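Local coordinates for uncharacterized protein (Bacteroides ovatus, PDB 3P02) that is of unknown function but joins an N-terminal E-set-like beta domain to a C-terminal antiparallel beta-sheet domain of the BT_3044-like family, at residues A[81-86]-A[120-125]; A[34-39]-A[110-115]; A[28-33]-A[305-310]; A[193-198]-A[210-215]. All blocks are in the same frame, centred on the assembly; numbering follows the deposited sequence.

Contact 1 of 4, residues A[81-86]-A[120-125]; sequences YFRELP and QKWALP
Arg83 and Trp122 form a parallel beta bridge that places the short strand 83-84 beside strand 122-130, in the mixed sheet of the E-set-like domain. Arg83 pairs through both its backbone N and its backbone O: its N donates to Lys121 O at 2.8 Å, and its O accepts from Ala123 N. Leu85 N then binds Ala123 O. The Arg83 and Trp122 side chains run alongside each other on the same face of the sheet. Trp122 CH2 lies over the centre of the guanidinium, 3.6 Å from Arg83 CZ, with the two planes 40° apart. A bend at chi3 (60°) folds Arg83 back so that NH1 reaches Gln120 OE1 at 3.1 Å. This bond lies in the guanidinium plane but meets the amide from above its carbonyl plane. A leucine in place of Gln120 would probably leave NH1 without this acceptor and the guanidinium freer to turn over the indole. Lys121 NZ stands over the Phe82 ring in a cation-pi contact, 5.0 Å from its centroid. Pro86 CD packs against Trp122 CZ3. Beyond the pair, Phe74 of helix 65-74 touches Tyr81 and Lys121, Leu61 of strand 55-61 touches Glu84 and Leu124, and Val148 of strand 146-154 packs on Ala123.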
# COMPACT_ATOMS: atom_id res chain seq x y z
N TYR A 81 12.84 -5.53 -0.27
CA TYR A 81 12.20 -6.78 -0.67
C TYR A 81 10.77 -6.92 -0.20
O TYR A 81 10.40 -6.51 0.91
CB TYR A 81 12.98 -7.97 -0.12
CG TYR A 81 14.33 -8.28 -0.75
CD1 TYR A 81 14.90 -7.42 -1.69
CD2 TYR A 81 15.02 -9.43 -0.41
CE1 TYR A 81 16.13 -7.71 -2.28
CE2 TYR A 81 16.27 -9.71 -0.96
CZ TYR A 81 16.81 -8.86 -1.92
OH TYR A 81 18.03 -9.19 -2.47
N PHE A 82 9.99 -7.61 -1.05
CA PHE A 82 8.65 -8.03 -0.67
C PHE A 82 8.81 -9.18 0.29
O PHE A 82 9.68 -10.05 0.08
CB PHE A 82 7.85 -8.51 -1.90
CG PHE A 82 7.54 -7.44 -2.91
CD1 PHE A 82 6.48 -6.57 -2.72
CD2 PHE A 82 8.28 -7.34 -4.08
CE1 PHE A 82 6.19 -5.58 -3.66
CE2 PHE A 82 7.99 -6.35 -5.02
CZ PHE A 82 6.96 -5.47 -4.80
N ARG A 83 7.98 -9.21 1.32
CA ARG A 83 7.93 -10.31 2.28
C ARG A 83 6.70 -11.12 1.99
O ARG A 83 5.68 -10.55 1.60
CB ARG A 83 7.85 -9.75 3.72
CG ARG A 83 9.10 -8.95 4.11
CD ARG A 83 9.00 -8.39 5.52
NE ARG A 83 8.84 -9.44 6.53
CZ ARG A 83 8.68 -9.21 7.83
NH1 ARG A 83 8.68 -7.97 8.30
NH2 ARG A 83 8.51 -10.22 8.67
N GLU A 84 6.79 -12.44 2.15
CA GLU A 84 5.62 -13.28 1.92
C GLU A 84 4.51 -12.92 2.90
O GLU A 84 4.73 -12.90 4.11
CB GLU A 84 5.98 -14.76 2.03
CG GLU A 84 4.79 -15.68 1.77
CD GLU A 84 5.12 -17.14 2.01
OE1 GLU A 84 6.18 -17.60 1.53
OE2 GLU A 84 4.34 -17.83 2.69
N LEU A 85 3.30 -12.67 2.37
CA LEU A 85 2.17 -12.36 3.23
C LEU A 85 1.84 -13.59 4.11
O LEU A 85 1.57 -14.67 3.56
CB LEU A 85 0.96 -11.99 2.35
CG LEU A 85 -0.32 -11.63 3.13
CD1 LEU A 85 -0.11 -10.34 3.93
CD2 LEU A 85 -1.51 -11.45 2.18
N PRO A 86 1.89 -13.49 5.46
CA PRO A 86 1.54 -14.66 6.30
C PRO A 86 0.11 -15.16 6.04
O PRO A 86 -0.81 -14.38 5.72
CB PRO A 86 1.72 -14.15 7.73
CG PRO A 86 2.73 -13.03 7.58
CD PRO A 86 2.30 -12.34 6.30
N GLN A 120 5.88 -2.60 5.99
CA GLN A 120 6.51 -3.65 5.20
C GLN A 120 5.76 -3.85 3.90
O GLN A 120 4.57 -3.58 3.86
CB GLN A 120 6.49 -4.96 5.99
CG GLN A 120 7.04 -4.82 7.41
CD GLN A 120 8.50 -4.48 7.41
OE1 GLN A 120 9.33 -5.28 6.96
NE2 GLN A 120 8.86 -3.25 7.86
N LYS A 121 6.46 -4.32 2.85
CA LYS A 121 5.81 -4.61 1.56
C LYS A 121 5.49 -6.09 1.55
O LYS A 121 6.42 -6.90 1.59
CB LYS A 121 6.73 -4.26 0.35
CG LYS A 121 6.92 -2.76 0.16
CD LYS A 121 7.54 -2.40 -1.20
CE LYS A 121 8.89 -3.04 -1.39
NZ LYS A 121 9.71 -2.38 -2.44
N TRP A 122 4.21 -6.44 1.53
CA TRP A 122 3.81 -7.85 1.57
C TRP A 122 3.40 -8.34 0.21
O TRP A 122 2.81 -7.58 -0.58
CB TRP A 122 2.64 -8.02 2.56
CG TRP A 122 2.97 -7.53 3.94
CD1 TRP A 122 2.65 -6.32 4.49
CD2 TRP A 122 3.73 -8.24 4.93
NE1 TRP A 122 3.17 -6.23 5.76
CE2 TRP A 122 3.83 -7.40 6.06
CE3 TRP A 122 4.36 -9.51 4.96
CZ2 TRP A 122 4.50 -7.79 7.22
CZ3 TRP A 122 5.04 -9.89 6.11
CH2 TRP A 122 5.12 -9.04 7.22
N ALA A 123 3.63 -9.61 -0.06
CA ALA A 123 3.19 -10.14 -1.34
C ALA A 123 2.75 -11.58 -1.22
O ALA A 123 3.28 -12.34 -0.42
CB ALA A 123 4.31 -10.01 -2.38
N LEU A 124 1.79 -11.96 -2.06
CA LEU A 124 1.25 -13.31 -2.11
C LEU A 124 1.52 -13.89 -3.52
O LEU A 124 0.89 -13.48 -4.49
CB LEU A 124 -0.26 -13.29 -1.78
CG LEU A 124 -0.99 -14.62 -1.90
CD1 LEU A 124 -0.38 -15.69 -0.95
CD2 LEU A 124 -2.50 -14.44 -1.66
N PRO A 125 2.53 -14.80 -3.62
CA PRO A 125 2.88 -15.39 -4.92
C PRO A 125 2.08 -16.67 -5.15
O PRO A 125 2.12 -17.58 -4.33
CB PRO A 125 4.39 -15.64 -4.76
CG PRO A 125 4.57 -16.01 -3.30
CD PRO A 125 3.44 -15.27 -2.54
O HOH W 1 9.02 -5.12 3.24

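Contact 2 of 4, residues A[34-39]-A[110-115]; sequences SAKYTY and EFSLDG. With EDO (1,2-ethanediol), chain G.
Strands 36-39 and 110-112 run antiparallel, their axes 4.6 Å apart at closest approach and their directions 158° apart. They are neighbours in the four-stranded antiparallel sheet of the E-set-like domain. Tyr37 and Phe111 make the hydrogen-bonded pair: Phe111 N binds Tyr37 O at 2.8 Å, and Tyr37 N binds Phe111 O. Lys36-Ser112 and Thr38-Glu110 are the non-hydrogen-bonded pairs on either side of it. Leu113 N carries the ladder past the strand end with a nearly straight bond to Ala35 O (179° at the hydrogen).

The side chains of Thr38 and Glu110 lie alongside each other, with Thr38 OG1 3.3 Å from Glu110 CG. On the other face, Tyr39 CB meets the edge of the Phe111 ring at CE2, 3.9 Å away. The ring of Phe111 also touches Val27 of strand 25-30. Ala35 CB packs on Leu113 CB, and both side chains touch Leu153 of strand 146-154. This apolar side therefore joins the two sheets of the domain.

Beyond the strands the chain is held by a carboxylate. With CG beside its backbone N (chi1 -64°), Asp114 turns back so that OD1 takes Ala35 N at 2.7 Å from above the carboxylate plane. Water 2 donates to the same OD1 and accepts from Lys36 NZ, bridging two opposite charges whose atoms, Lys36 NZ and Asp114 OD1, are 4.8 Å apart.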
# COMPACT_ATOMS: atom_id res chain seq x y z
N SER A 34 -13.02 -3.34 9.85
CA SER A 34 -12.15 -4.47 9.53
C SER A 34 -11.48 -4.16 8.20
O SER A 34 -11.95 -3.27 7.48
CB SER A 34 -12.94 -5.78 9.47
OG SER A 34 -13.84 -5.80 8.38
N ALA A 35 -10.42 -4.89 7.85
CA ALA A 35 -9.74 -4.69 6.58
C ALA A 35 -9.94 -5.95 5.72
O ALA A 35 -9.01 -6.73 5.49
CB ALA A 35 -8.27 -4.40 6.84
N LYS A 36 -11.19 -6.17 5.29
CA LYS A 36 -11.56 -7.34 4.50
C LYS A 36 -11.93 -6.99 3.06
O LYS A 36 -12.66 -6.02 2.80
CB LYS A 36 -12.74 -8.05 5.15
CG LYS A 36 -12.40 -8.73 6.46
CD LYS A 36 -13.59 -9.57 6.93
CE LYS A 36 -13.35 -10.21 8.28
NZ LYS A 36 -13.39 -9.22 9.39
N TYR A 37 -11.44 -7.81 2.12
CA TYR A 37 -11.72 -7.65 0.71
C TYR A 37 -11.50 -8.98 -0.01
O TYR A 37 -10.49 -9.65 0.24
CB TYR A 37 -10.82 -6.56 0.09
CG TYR A 37 -11.07 -6.33 -1.39
CD1 TYR A 37 -12.27 -5.78 -1.84
CD2 TYR A 37 -10.09 -6.61 -2.33
CE1 TYR A 37 -12.50 -5.55 -3.19
CE2 TYR A 37 -10.31 -6.39 -3.70
CZ TYR A 37 -11.52 -5.84 -4.12
OH TYR A 37 -11.77 -5.64 -5.46
N THR A 38 -12.42 -9.34 -0.91
CA THR A 38 -12.24 -10.52 -1.76
C THR A 38 -11.77 -10.03 -3.12
O THR A 38 -12.48 -9.28 -3.78
CB THR A 38 -13.49 -11.37 -1.88
OG1 THR A 38 -13.81 -11.85 -0.58
CG2 THR A 38 -13.28 -12.57 -2.84
N TYR A 39 -10.58 -10.45 -3.51
CA TYR A 39 -10.02 -10.10 -4.81
C TYR A 39 -10.25 -11.27 -5.77
O TYR A 39 -9.92 -12.41 -5.44
CB TYR A 39 -8.53 -9.81 -4.68
CG TYR A 39 -7.86 -9.59 -6.01
CD1 TYR A 39 -8.01 -8.40 -6.71
CD2 TYR A 39 -7.03 -10.57 -6.56
CE1 TYR A 39 -7.38 -8.19 -7.94
CE2 TYR A 39 -6.41 -10.38 -7.79
CZ TYR A 39 -6.59 -9.20 -8.48
OH TYR A 39 -5.96 -9.02 -9.68
N GLU A 110 -9.72 -14.17 -0.36
CA GLU A 110 -10.26 -13.36 0.72
C GLU A 110 -9.13 -12.82 1.57
O GLU A 110 -8.42 -13.60 2.21
CB GLU A 110 -11.24 -14.16 1.58
CG GLU A 110 -12.52 -14.51 0.82
CD GLU A 110 -13.59 -15.25 1.59
OE1 GLU A 110 -13.35 -15.62 2.77
OE2 GLU A 110 -14.69 -15.47 1.02
N PHE A 111 -8.89 -11.52 1.51
CA PHE A 111 -7.89 -10.89 2.36
C PHE A 111 -8.53 -10.43 3.66
O PHE A 111 -9.64 -9.86 3.63
CB PHE A 111 -7.28 -9.68 1.64
CG PHE A 111 -6.37 -10.10 0.50
CD1 PHE A 111 -5.08 -10.54 0.75
CD2 PHE A 111 -6.84 -10.11 -0.81
CE1 PHE A 111 -4.22 -10.89 -0.30
CE2 PHE A 111 -5.99 -10.49 -1.86
CZ PHE A 111 -4.70 -10.89 -1.60
N SER A 112 -7.84 -10.66 4.79
CA SER A 112 -8.27 -10.23 6.13
C SER A 112 -7.06 -9.61 6.76
O SER A 112 -6.20 -10.32 7.29
CB SER A 112 -8.80 -11.42 6.92
OG SER A 112 -9.96 -11.96 6.31
N LEU A 113 -6.89 -8.28 6.58
CA LEU A 113 -5.64 -7.62 6.95
C LEU A 113 -5.59 -6.82 8.24
O LEU A 113 -4.63 -6.07 8.42
CB LEU A 113 -5.23 -6.70 5.78
CG LEU A 113 -5.30 -7.35 4.36
CD1 LEU A 113 -4.82 -6.37 3.31
CD2 LEU A 113 -4.43 -8.63 4.27
N ASP A 114 -6.55 -7.02 9.14
CA ASP A 114 -6.51 -6.32 10.44
C ASP A 114 -5.19 -6.58 11.12
O ASP A 114 -4.71 -7.72 11.16
CB ASP A 114 -7.68 -6.77 11.34
CG ASP A 114 -9.02 -6.40 10.76
OD1 ASP A 114 -9.26 -6.70 9.56
OD2 ASP A 114 -9.88 -5.94 11.52
N GLY A 115 -4.55 -5.50 11.55
CA GLY A 115 -3.27 -5.62 12.24
C GLY A 115 -2.05 -5.78 11.35
O GLY A 115 -0.94 -5.83 11.88
C1 EDO G . -6.21 -11.88 10.20
O1 EDO G . -5.36 -12.55 11.15
C2 EDO G . -5.97 -10.38 10.22
O2 EDO G . -5.69 -9.99 11.56
O HOH W 2 -10.24 -9.13 9.16

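Contact 3 of 4, residues A[28-33]-A[305-310]; sequences HVRYAN and KPDEDQ
The end of strand 25-30 meets a short 3-10 turn, 307-309, and the backbones come nearest at His28 and Glu308, whose CA atoms are 5.3 Å apart. No beta bridge joins them; side chains, one backbone carbonyl and two waters make the link. The turn closes on itself through Asp309 N to Pro306 O and Gln310 N to Asp307 O.

His28 ND1 donates to Glu308 O at 2.6 Å, in a nearly straight bond (172° at the hydrogen). The carbonyl oxygen lies in the imidazole plane, at the ring edge. The His28 ring is also stacked with Trp317, the C-terminal residue.

Arg30 makes the second link. Its CG is anti to the backbone N (chi1 -176°), and a bend at chi3 turns the guanidinium toward the turn. NH2 then forms a salt bridge with Asp307 OD2 at 2.9 Å. The oxygen sits in the guanidinium plane, but Arg30 meets it from above the carboxylate plane.

Two waters fill in between. Water 4 accepts from Arg30 NE and donates to Asp307 OD2 and Glu308 OE2. Water 3 accepts from Arg30 N at 2.8 Å and donates to Glu308 OE2.

Phe154 of strand 146-154 touches Arg30, Asp307 and Glu308. The contact is thus a polar one at the surface, joining the C-terminal tail to the N-terminal domain. The donor role of ND1 fixes a proton there. Asp307 probably offsets the charge of Arg30 directly, while Glu308 reaches it only through water.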
# COMPACT_ATOMS: atom_id res chain seq x y z
N HIS A 28 -6.26 -3.36 -3.81
CA HIS A 28 -6.62 -2.25 -2.94
C HIS A 28 -7.61 -2.68 -1.88
O HIS A 28 -8.72 -3.10 -2.19
CB HIS A 28 -7.21 -1.12 -3.80
CG HIS A 28 -6.29 -0.67 -4.88
ND1 HIS A 28 -6.76 -0.33 -6.13
CD2 HIS A 28 -4.94 -0.52 -4.86
CE1 HIS A 28 -5.70 0.04 -6.82
NE2 HIS A 28 -4.58 -0.08 -6.10
N VAL A 29 -7.20 -2.57 -0.60
CA VAL A 29 -8.02 -3.06 0.51
C VAL A 29 -8.34 -1.92 1.49
O VAL A 29 -7.44 -1.41 2.17
CB VAL A 29 -7.33 -4.25 1.25
CG1 VAL A 29 -8.26 -4.78 2.36
CG2 VAL A 29 -6.96 -5.39 0.27
N ARG A 30 -9.64 -1.61 1.64
CA ARG A 30 -10.03 -0.58 2.62
C ARG A 30 -9.95 -1.09 4.05
O ARG A 30 -10.50 -2.15 4.35
CB ARG A 30 -11.45 -0.06 2.37
CG ARG A 30 -11.77 1.07 3.37
CD ARG A 30 -13.12 1.68 3.17
NE ARG A 30 -13.14 2.65 2.08
CZ ARG A 30 -12.84 3.94 2.19
NH1 ARG A 30 -12.30 4.41 3.31
NH2 ARG A 30 -12.98 4.74 1.15
N TYR A 31 -9.30 -0.31 4.92
CA TYR A 31 -9.29 -0.52 6.35
C TYR A 31 -10.48 0.28 6.92
O TYR A 31 -10.40 1.51 7.06
CB TYR A 31 -7.97 -0.10 7.02
CG TYR A 31 -7.61 -0.93 8.24
CD1 TYR A 31 -8.47 -1.02 9.33
CD2 TYR A 31 -6.39 -1.60 8.32
CE1 TYR A 31 -8.15 -1.80 10.45
CE2 TYR A 31 -6.07 -2.38 9.43
CZ TYR A 31 -6.93 -2.45 10.50
OH TYR A 31 -6.59 -3.24 11.58
N ALA A 32 -11.59 -0.41 7.15
CA ALA A 32 -12.78 0.19 7.78
C ALA A 32 -12.84 -0.33 9.24
O ALA A 32 -11.80 -0.28 9.91
CB ALA A 32 -14.01 -0.17 6.97
N ASN A 33 -14.00 -0.87 9.72
CA ASN A 33 -14.03 -1.48 11.05
C ASN A 33 -13.10 -2.71 11.03
O ASN A 33 -12.42 -3.01 12.01
CB ASN A 33 -15.46 -1.88 11.44
CG ASN A 33 -16.39 -0.73 11.78
OD1 ASN A 33 -15.97 0.38 12.14
ND2 ASN A 33 -17.69 -0.99 11.74
N LYS A 305 -17.32 4.90 -10.03
CA LYS A 305 -16.49 3.71 -9.85
C LYS A 305 -16.28 3.37 -8.39
O LYS A 305 -16.10 4.29 -7.60
CB LYS A 305 -15.08 3.92 -10.47
CG LYS A 305 -15.05 4.13 -11.97
CD LYS A 305 -13.62 4.36 -12.47
CE LYS A 305 -13.59 4.46 -13.97
NZ LYS A 305 -12.21 4.69 -14.50
N PRO A 306 -16.17 2.06 -8.03
CA PRO A 306 -15.84 1.73 -6.64
C PRO A 306 -14.49 2.35 -6.22
O PRO A 306 -13.59 2.58 -7.07
CB PRO A 306 -15.72 0.19 -6.66
CG PRO A 306 -16.57 -0.23 -7.80
CD PRO A 306 -16.34 0.82 -8.84
N ASP A 307 -14.31 2.55 -4.92
CA ASP A 307 -13.04 3.11 -4.38
C ASP A 307 -11.82 2.33 -4.84
O ASP A 307 -10.79 2.92 -5.18
CB ASP A 307 -13.06 3.11 -2.86
CG ASP A 307 -14.09 4.04 -2.24
OD1 ASP A 307 -14.48 5.02 -2.91
OD2 ASP A 307 -14.48 3.79 -1.09
N GLU A 308 -11.94 0.98 -4.88
CA GLU A 308 -10.80 0.12 -5.22
C GLU A 308 -10.39 0.22 -6.68
O GLU A 308 -9.25 -0.17 -7.00
CB GLU A 308 -11.13 -1.35 -4.89
CG GLU A 308 -11.43 -1.59 -3.43
CD GLU A 308 -12.80 -1.17 -2.92
OE1 GLU A 308 -13.72 -0.94 -3.74
OE2 GLU A 308 -12.93 -1.02 -1.68
N ASP A 309 -11.28 0.74 -7.55
CA ASP A 309 -11.01 0.86 -8.97
C ASP A 309 -10.53 2.25 -9.34
O ASP A 309 -10.33 2.54 -10.52
CB ASP A 309 -12.25 0.49 -9.78
CG ASP A 309 -12.64 -0.96 -9.58
OD1 ASP A 309 -11.73 -1.81 -9.43
OD2 ASP A 309 -13.84 -1.23 -9.48
N GLN A 310 -10.34 3.14 -8.33
CA GLN A 310 -9.84 4.50 -8.66
C GLN A 310 -8.42 4.43 -9.12
O GLN A 310 -7.66 3.57 -8.66
CB GLN A 310 -9.92 5.44 -7.45
CG GLN A 310 -11.36 5.62 -6.88
CD GLN A 310 -12.30 6.32 -7.83
OE1 GLN A 310 -11.91 7.22 -8.57
NE2 GLN A 310 -13.57 5.87 -7.86
O HOH W 3 -11.45 -2.71 -0.16
O HOH W 4 -14.16 1.11 -0.14

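Contact 4 of 4, residues A[193-198]-A[210-215]; sequences VFFYAG and YKVFLQ. With EDO (1,2-ethanediol), chain D.
Lys211 lies across the Phe194 ring, its CE directly above the ring centre at 3.7 Å from the centroid in a CH-pi contact. NZ follows over the same face as a cation-pi partner. The bend at chi3 (67°) brings this end of the chain over the ring. Lower on the chain, CG touches Tyr196 CE1 at 3.5 Å. Phe194 CB in turn sits over one face of the Phe213 ring.

The opposite face of this antiparallel hairpin is aliphatic and aromatic. Val212 CB lies over the Phe195 ring, offset toward its rim, while Leu214 CD1 reaches Phe195 CD1 at 3.7 Å. Val193 CG2 packs on Leu214 CB, and Ala197 CB on Val212 CG2.

The backbone sets this pattern. Val193-Leu214 and Phe195-Val212 are hydrogen-bonded pairs with reciprocal bonds, such as Val212 N to Phe195 O at 2.8 Å. Ala197 N adds a bond to Tyr210 O. The strand directions are 147° apart, antiparallel with a marked twist.

Further out, Trp233 of strand 228-234 stacks on Phe213. Phe274 of strand 262-278 touches Phe195 and Val212, within the large sheet of the C-terminal domain. Tyr210 OH is hydrogen-bonded to Thr280 OG1.

A serine in place of Phe194 removes the ring under CE and NZ, and would probably leave the end of Lys211 free to turn. The Lys211 methylenes thus pack on Phe194 and Tyr196, while the Phe194 ring probably gives some stabilisation to the ammonium.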
# COMPACT_ATOMS: atom_id res chain seq x y z
N VAL A 193 -2.90 6.58 11.15
CA VAL A 193 -1.92 6.40 10.09
C VAL A 193 -0.54 6.67 10.68
O VAL A 193 -0.42 7.09 11.82
CB VAL A 193 -2.19 7.37 8.88
CG1 VAL A 193 -3.56 7.13 8.23
CG2 VAL A 193 -2.02 8.83 9.28
N PHE A 194 0.49 6.47 9.87
CA PHE A 194 1.82 6.94 10.25
C PHE A 194 2.56 7.39 9.02
O PHE A 194 2.27 6.93 7.92
CB PHE A 194 2.66 5.90 11.00
CG PHE A 194 2.99 4.67 10.20
CD1 PHE A 194 4.13 4.63 9.39
CD2 PHE A 194 2.20 3.52 10.29
CE1 PHE A 194 4.46 3.46 8.68
CE2 PHE A 194 2.51 2.37 9.56
CZ PHE A 194 3.65 2.34 8.77
N PHE A 195 3.49 8.30 9.21
CA PHE A 195 4.40 8.69 8.16
C PHE A 195 5.78 8.56 8.79
O PHE A 195 5.88 8.30 9.99
CB PHE A 195 4.11 10.11 7.62
CG PHE A 195 4.35 11.24 8.60
CD1 PHE A 195 3.38 11.58 9.55
CD2 PHE A 195 5.54 11.94 8.58
CE1 PHE A 195 3.63 12.59 10.50
CE2 PHE A 195 5.77 12.99 9.51
CZ PHE A 195 4.81 13.30 10.45
N TYR A 196 6.83 8.80 8.01
CA TYR A 196 8.17 8.74 8.57
C TYR A 196 8.79 10.13 8.68
O TYR A 196 8.76 10.89 7.71
CB TYR A 196 9.11 7.87 7.70
CG TYR A 196 8.62 6.46 7.46
CD1 TYR A 196 8.55 5.54 8.51
CD2 TYR A 196 8.22 6.05 6.19
CE1 TYR A 196 8.09 4.24 8.29
CE2 TYR A 196 7.80 4.74 5.96
CZ TYR A 196 7.74 3.84 7.01
OH TYR A 196 7.31 2.56 6.75
N ALA A 197 9.39 10.43 9.82
CA ALA A 197 10.13 11.66 10.00
C ALA A 197 11.49 11.60 9.25
O ALA A 197 11.94 10.51 8.85
CB ALA A 197 10.38 11.90 11.49
N GLY A 198 12.14 12.76 9.10
CA GLY A 198 13.51 12.82 8.56
C GLY A 198 13.75 12.30 7.16
O GLY A 198 14.81 11.70 6.90
N TYR A 210 11.67 5.86 12.57
CA TYR A 210 11.24 7.24 12.33
C TYR A 210 9.73 7.37 12.18
O TYR A 210 9.24 8.39 11.73
CB TYR A 210 12.00 7.81 11.10
CG TYR A 210 13.46 7.94 11.45
CD1 TYR A 210 13.92 9.01 12.21
CD2 TYR A 210 14.37 6.91 11.15
CE1 TYR A 210 15.23 9.06 12.68
CE2 TYR A 210 15.68 6.96 11.61
CZ TYR A 210 16.11 8.04 12.36
OH TYR A 210 17.40 8.09 12.83
N LYS A 211 8.99 6.33 12.54
CA LYS A 211 7.53 6.37 12.44
C LYS A 211 6.89 7.41 13.38
O LYS A 211 7.16 7.45 14.59
CB LYS A 211 6.95 4.99 12.79
CG LYS A 211 7.17 3.96 11.68
CD LYS A 211 6.81 2.54 12.12
CE LYS A 211 5.33 2.37 12.38
NZ LYS A 211 5.01 1.03 12.95
N VAL A 212 6.03 8.24 12.79
CA VAL A 212 5.26 9.25 13.53
C VAL A 212 3.80 8.96 13.25
O VAL A 212 3.39 8.93 12.08
CB VAL A 212 5.65 10.70 13.16
CG1 VAL A 212 4.73 11.69 13.89
CG2 VAL A 212 7.12 10.96 13.49
N PHE A 213 3.03 8.72 14.30
CA PHE A 213 1.63 8.36 14.18
C PHE A 213 0.74 9.58 14.25
O PHE A 213 1.02 10.51 15.00
CB PHE A 213 1.24 7.39 15.30
CG PHE A 213 1.93 6.04 15.27
CD1 PHE A 213 3.19 5.87 15.84
CD2 PHE A 213 1.34 4.96 14.64
CE1 PHE A 213 3.86 4.63 15.76
CE2 PHE A 213 1.99 3.72 14.57
CZ PHE A 213 3.24 3.56 15.14
N LEU A 214 -0.34 9.54 13.46
CA LEU A 214 -1.40 10.56 13.44
C LEU A 214 -2.72 9.91 13.61
O LEU A 214 -3.00 8.91 12.92
CB LEU A 214 -1.41 11.34 12.09
CG LEU A 214 -0.19 12.25 11.84
CD1 LEU A 214 -0.11 12.65 10.35
CD2 LEU A 214 -0.22 13.48 12.78
N GLN A 215 -3.54 10.46 14.50
CA GLN A 215 -4.89 9.96 14.69
C GLN A 215 -5.88 11.05 14.33
O GLN A 215 -5.77 12.16 14.85
CB GLN A 215 -5.10 9.47 16.13
CG GLN A 215 -6.51 8.94 16.41
CD GLN A 215 -6.64 8.47 17.84
OE1 GLN A 215 -5.65 8.21 18.53
NE2 GLN A 215 -7.87 8.34 18.32
C1 EDO D . 17.83 13.21 6.69
O1 EDO D . 17.16 12.14 6.01
C2 EDO D . 17.19 14.55 6.33
O2 EDO D . 17.65 14.98 5.04

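From the N terminus, strand 25-30 opens the widest loop, which contact 3 closes only when the tail at 305-310 returns to it. All the other contacts lie inside that loop. Segment 34-39 comes next and waits for 110-115 in contact 2. Segment 81-86 lies between them and pairs with 120-125, so contacts 1 and 2 cross. They also touch, Leu85 and Leu124 packing on Phe111, which ties the mixed sheet to the four-stranded one. Contacts 2 and 3 meet where Tyr31 reaches Asp114 and Gly115. Contact 4 closes a short hairpin later in the chain, in the C-terminal sheet, and touches none of the others.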